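Local coordinates for uncharacterized protein TCIL3000_10_9440 (Trypanosoma congolense, PDB 5KMX) that is of unknown function but, as the bilobed ectodomain of an insect-stage surface antigen, may act as a sensor, at residues 12-17 / 213-218. Sequence-based numbering, arbitrary orientation.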
ATOM      1  N   ASP A  12     -21.019  -9.603  -0.083  1.00 91.85           N
ATOM      2  CA  ASP A  12     -22.154  -8.690   0.002  1.00 97.14           C
ATOM      3  C   ASP A  12     -21.757  -7.341   0.591  1.00 88.47           C
ATOM      4  O   ASP A  12     -22.277  -6.304   0.183  1.00 87.29           O
ATOM      5  CB  ASP A  12     -23.272  -9.311   0.841  1.00105.55           C
ATOM      6  CG  ASP A  12     -24.121 -10.287   0.049  1.00104.02           C
ATOM      7  OD1 ASP A  12     -23.657 -11.420  -0.196  1.00100.63           O
ATOM      8  OD2 ASP A  12     -25.255  -9.919  -0.324  1.00 98.05           O
ATOM      9  N   ASP A  13     -20.848  -7.359   1.560  1.00 84.84           N
ATOM     10  CA  ASP A  13     -20.351  -6.120   2.148  1.00 83.48           C
ATOM     11  C   ASP A  13     -19.608  -5.290   1.102  1.00 76.18           C
ATOM     12  O   ASP A  13     -19.683  -4.062   1.106  1.00 81.59           O
ATOM     13  CB  ASP A  13     -19.435  -6.414   3.337  1.00 82.53           C
ATOM     14  CG  ASP A  13     -20.205  -6.713   4.608  1.00 85.77           C
ATOM     15  OD1 ASP A  13     -21.381  -7.125   4.515  1.00 92.19           O
ATOM     16  OD2 ASP A  13     -19.632  -6.537   5.704  1.00 84.05           O
ATOM     17  N   PHE A  14     -18.882  -5.965   0.216  1.00 79.78           N
ATOM     18  CA  PHE A  14     -18.192  -5.294  -0.882  1.00 79.90           C
ATOM     19  C   PHE A  14     -19.190  -4.735  -1.890  1.00 82.39           C
ATOM     20  O   PHE A  14     -19.035  -3.615  -2.368  1.00 82.18           O
ATOM     21  CB  PHE A  14     -17.229  -6.248  -1.587  1.00 73.53           C
ATOM     22  CG  PHE A  14     -16.393  -5.584  -2.642  1.00 69.17           C
ATOM     23  CD1 PHE A  14     -15.397  -4.694  -2.284  1.00 62.53           C
ATOM     24  CD2 PHE A  14     -16.607  -5.840  -3.988  1.00 75.67           C
ATOM     25  CE1 PHE A  14     -14.625  -4.072  -3.245  1.00 60.30           C
ATOM     26  CE2 PHE A  14     -15.833  -5.220  -4.955  1.00 75.05           C
ATOM     27  CZ  PHE A  14     -14.842  -4.335  -4.581  1.00 68.41           C
ATOM     28  N   LYS A  15     -20.197  -5.537  -2.222  1.00 89.71           N
ATOM     29  CA  LYS A  15     -21.320  -5.083  -3.039  1.00 89.08           C
ATOM     30  C   LYS A  15     -21.909  -3.790  -2.485  1.00 82.62           C
ATOM     31  O   LYS A  15     -22.244  -2.872  -3.234  1.00 81.55           O
ATOM     32  CB  LYS A  15     -22.410  -6.156  -3.088  1.00 94.43           C
ATOM     33  CG  LYS A  15     -22.280  -7.182  -4.202  1.00102.22           C
ATOM     34  CD  LYS A  15     -23.480  -8.123  -4.183  1.00109.67           C
ATOM     35  CE  LYS A  15     -23.451  -9.120  -5.327  1.00114.91           C
ATOM     36  NZ  LYS A  15     -24.663  -9.986  -5.329  1.00112.58           N
ATOM     37  N   GLU A  16     -22.033  -3.737  -1.164  1.00 82.31           N
ATOM     38  CA  GLU A  16     -22.602  -2.586  -0.476  1.00 91.34           C
ATOM     39  C   GLU A  16     -21.747  -1.339  -0.690  1.00 81.55           C
ATOM     40  O   GLU A  16     -22.269  -0.230  -0.826  1.00 81.86           O
ATOM     41  CB  GLU A  16     -22.740  -2.888   1.021  1.00 99.97           C
ATOM     42  CG  GLU A  16     -23.568  -1.880   1.798  1.00114.50           C
ATOM     43  CD  GLU A  16     -23.786  -2.289   3.247  1.00120.14           C
ATOM     44  OE1 GLU A  16     -23.619  -3.486   3.565  1.00109.96           O
ATOM     45  OE2 GLU A  16     -24.120  -1.409   4.070  1.00121.66           O
ATOM     46  N   ALA A  17     -20.432  -1.528  -0.733  1.00 74.45           N
ATOM     47  CA  ALA A  17     -19.496  -0.418  -0.881  1.00 72.79           C
ATOM     48  C   ALA A  17     -19.430   0.086  -2.321  1.00 72.21           C
ATOM     49  O   ALA A  17     -19.408   1.292  -2.563  1.00 68.24           O
ATOM     50  CB  ALA A  17     -18.109  -0.835  -0.410  1.00 69.08           C
ATOM     51  N   GLN A 213      -9.593  -4.111  -0.414  1.00 62.39           N
ATOM     52  CA  GLN A 213      -8.476  -4.375   0.491  1.00 63.18           C
ATOM     53  C   GLN A 213      -8.921  -4.787   1.895  1.00 65.92           C
ATOM     54  O   GLN A 213      -8.389  -5.738   2.465  1.00 66.89           O
ATOM     55  CB  GLN A 213      -7.587  -3.133   0.586  1.00 67.30           C
ATOM     56  CG  GLN A 213      -6.680  -2.925  -0.618  1.00 59.36           C
ATOM     57  CD  GLN A 213      -5.424  -3.776  -0.569  1.00 54.81           C
ATOM     58  OE1 GLN A 213      -5.017  -4.248   0.491  1.00 54.09           O
ATOM     59  NE2 GLN A 213      -4.800  -3.970  -1.724  1.00 56.16           N
ATOM     60  N   GLN A 214      -9.892  -4.067   2.447  1.00 66.59           N
ATOM     61  CA  GLN A 214     -10.350  -4.313   3.811  1.00 67.77           C
ATOM     62  C   GLN A 214     -11.049  -5.661   3.944  1.00 71.22           C
ATOM     63  O   GLN A 214     -10.598  -6.539   4.680  1.00 74.42           O
ATOM     64  CB  GLN A 214     -11.298  -3.201   4.266  1.00 60.93           C
ATOM     65  CG  GLN A 214     -11.798  -3.359   5.698  1.00 60.90           C
ATOM     66  CD  GLN A 214     -12.746  -2.252   6.112  1.00 78.30           C
ATOM     67  OE1 GLN A 214     -12.393  -1.381   6.907  1.00 87.08           O
ATOM     68  NE2 GLN A 214     -13.962  -2.281   5.577  1.00 79.27           N
ATOM     69  N   LEU A 215     -12.159  -5.808   3.230  1.00 70.77           N
ATOM     70  CA  LEU A 215     -13.001  -6.994   3.328  1.00 71.92           C
ATOM     71  C   LEU A 215     -12.255  -8.269   2.956  1.00 69.52           C
ATOM     72  O   LEU A 215     -12.630  -9.365   3.375  1.00 66.43           O
ATOM     73  CB  LEU A 215     -14.222  -6.837   2.421  1.00 70.11           C
ATOM     74  CG  LEU A 215     -15.090  -5.608   2.691  1.00 73.88           C
ATOM     75  CD1 LEU A 215     -16.067  -5.394   1.551  1.00 74.18           C
ATOM     76  CD2 LEU A 215     -15.826  -5.758   4.013  1.00 74.25           C
ATOM     77  N   THR A 216     -11.194  -8.111   2.173  1.00 68.68           N
ATOM     78  CA  THR A 216     -10.498  -9.242   1.577  1.00 70.02           C
ATOM     79  C   THR A 216      -9.110  -9.478   2.163  1.00 72.51           C
ATOM     80  O   THR A 216      -8.733 -10.622   2.426  1.00 78.70           O
ATOM     81  CB  THR A 216     -10.352  -9.038   0.062  1.00 70.88           C
ATOM     82  OG1 THR A 216     -11.641  -9.096  -0.561  1.00 80.12           O
ATOM     83  CG2 THR A 216      -9.475 -10.079  -0.530  1.00 79.94           C
ATOM     84  N   GLU A 217      -8.347  -8.396   2.313  1.00 81.37           N
ATOM     85  CA  GLU A 217      -6.953  -8.436   2.767  1.00 77.41           C
ATOM     86  C   GLU A 217      -6.026  -9.079   1.724  1.00 85.60           C
ATOM     87  O   GLU A 217      -4.967  -8.526   1.428  1.00 76.87           O
ATOM     88  CB  GLU A 217      -6.842  -9.156   4.122  1.00 74.33           C
ATOM     89  CG  GLU A 217      -5.488  -9.796   4.423  1.00 87.21           C
ATOM     90  CD  GLU A 217      -5.497 -10.585   5.722  1.00 95.03           C
ATOM     91  OE1 GLU A 217      -4.541 -11.352   5.962  1.00 86.72           O
ATOM     92  OE2 GLU A 217      -6.464 -10.439   6.500  1.00 97.63           O
ATOM     93  N   GLY A 218      -6.422 -10.222   1.158  1.00 87.45           N
ATOM     94  CA  GLY A 218      -5.583 -10.952   0.213  1.00 81.96           C
ATOM     95  C   GLY A 218      -6.103 -11.034  -1.216  1.00 86.50           C
ATOM     96  O   GLY A 218      -5.919 -12.049  -1.888  1.00 92.55           O
TER
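Leu-215 reaches from one helix to the other and sets its two methyls against consecutive residues, Asp-13 and Phe-14. The tight half belongs to CD1, which presses on the helix backbone itself: Leu-215 CD1 lies 3.2 Å from Phe-14 N and 3.6 Å from Asp-13 C, so it sits over the peptide link joining these two residues. The same methyl meets the root of the aromatic side chain, with Leu-215 CD1 3.5 Å from Phe-14 CB. Farther out it comes near the plane of the ring, 4.0 Å from Phe-14 CD1, and so touches the edge rather than a face. With CG anti to the backbone N (chi1 -175°), Phe-14 turns its ring past the leucine into the protein, where it packs on Ala-211 and meets Phe-50 edge-to-face.

The two helices, 11-20 and 208-216, come from near opposite ends of the modelled chain; the 195 residues between the segments hold every strand of the mixed beta sheet, so this contact brings those two ends together. No hydrogen bond crosses between 12-17 and 213-218, and one leucine does nearly all the bridging, the closest CA atoms, those of Phe-14 and Leu-215, being 6.9 Å apart.

Toward solvent the fit slackens. There CD2 of Leu-215 meets just CB of Asp-13, at 3.7 Å. CG, anti to the carbonyl carbon (chi1 -81°), holds the carboxylate of this exposed residue farther from the methyl than CB. Helix 208-216 ends directly after this leucine and Thr-216, with Glu-217 at positive phi (69°) turning the chain away.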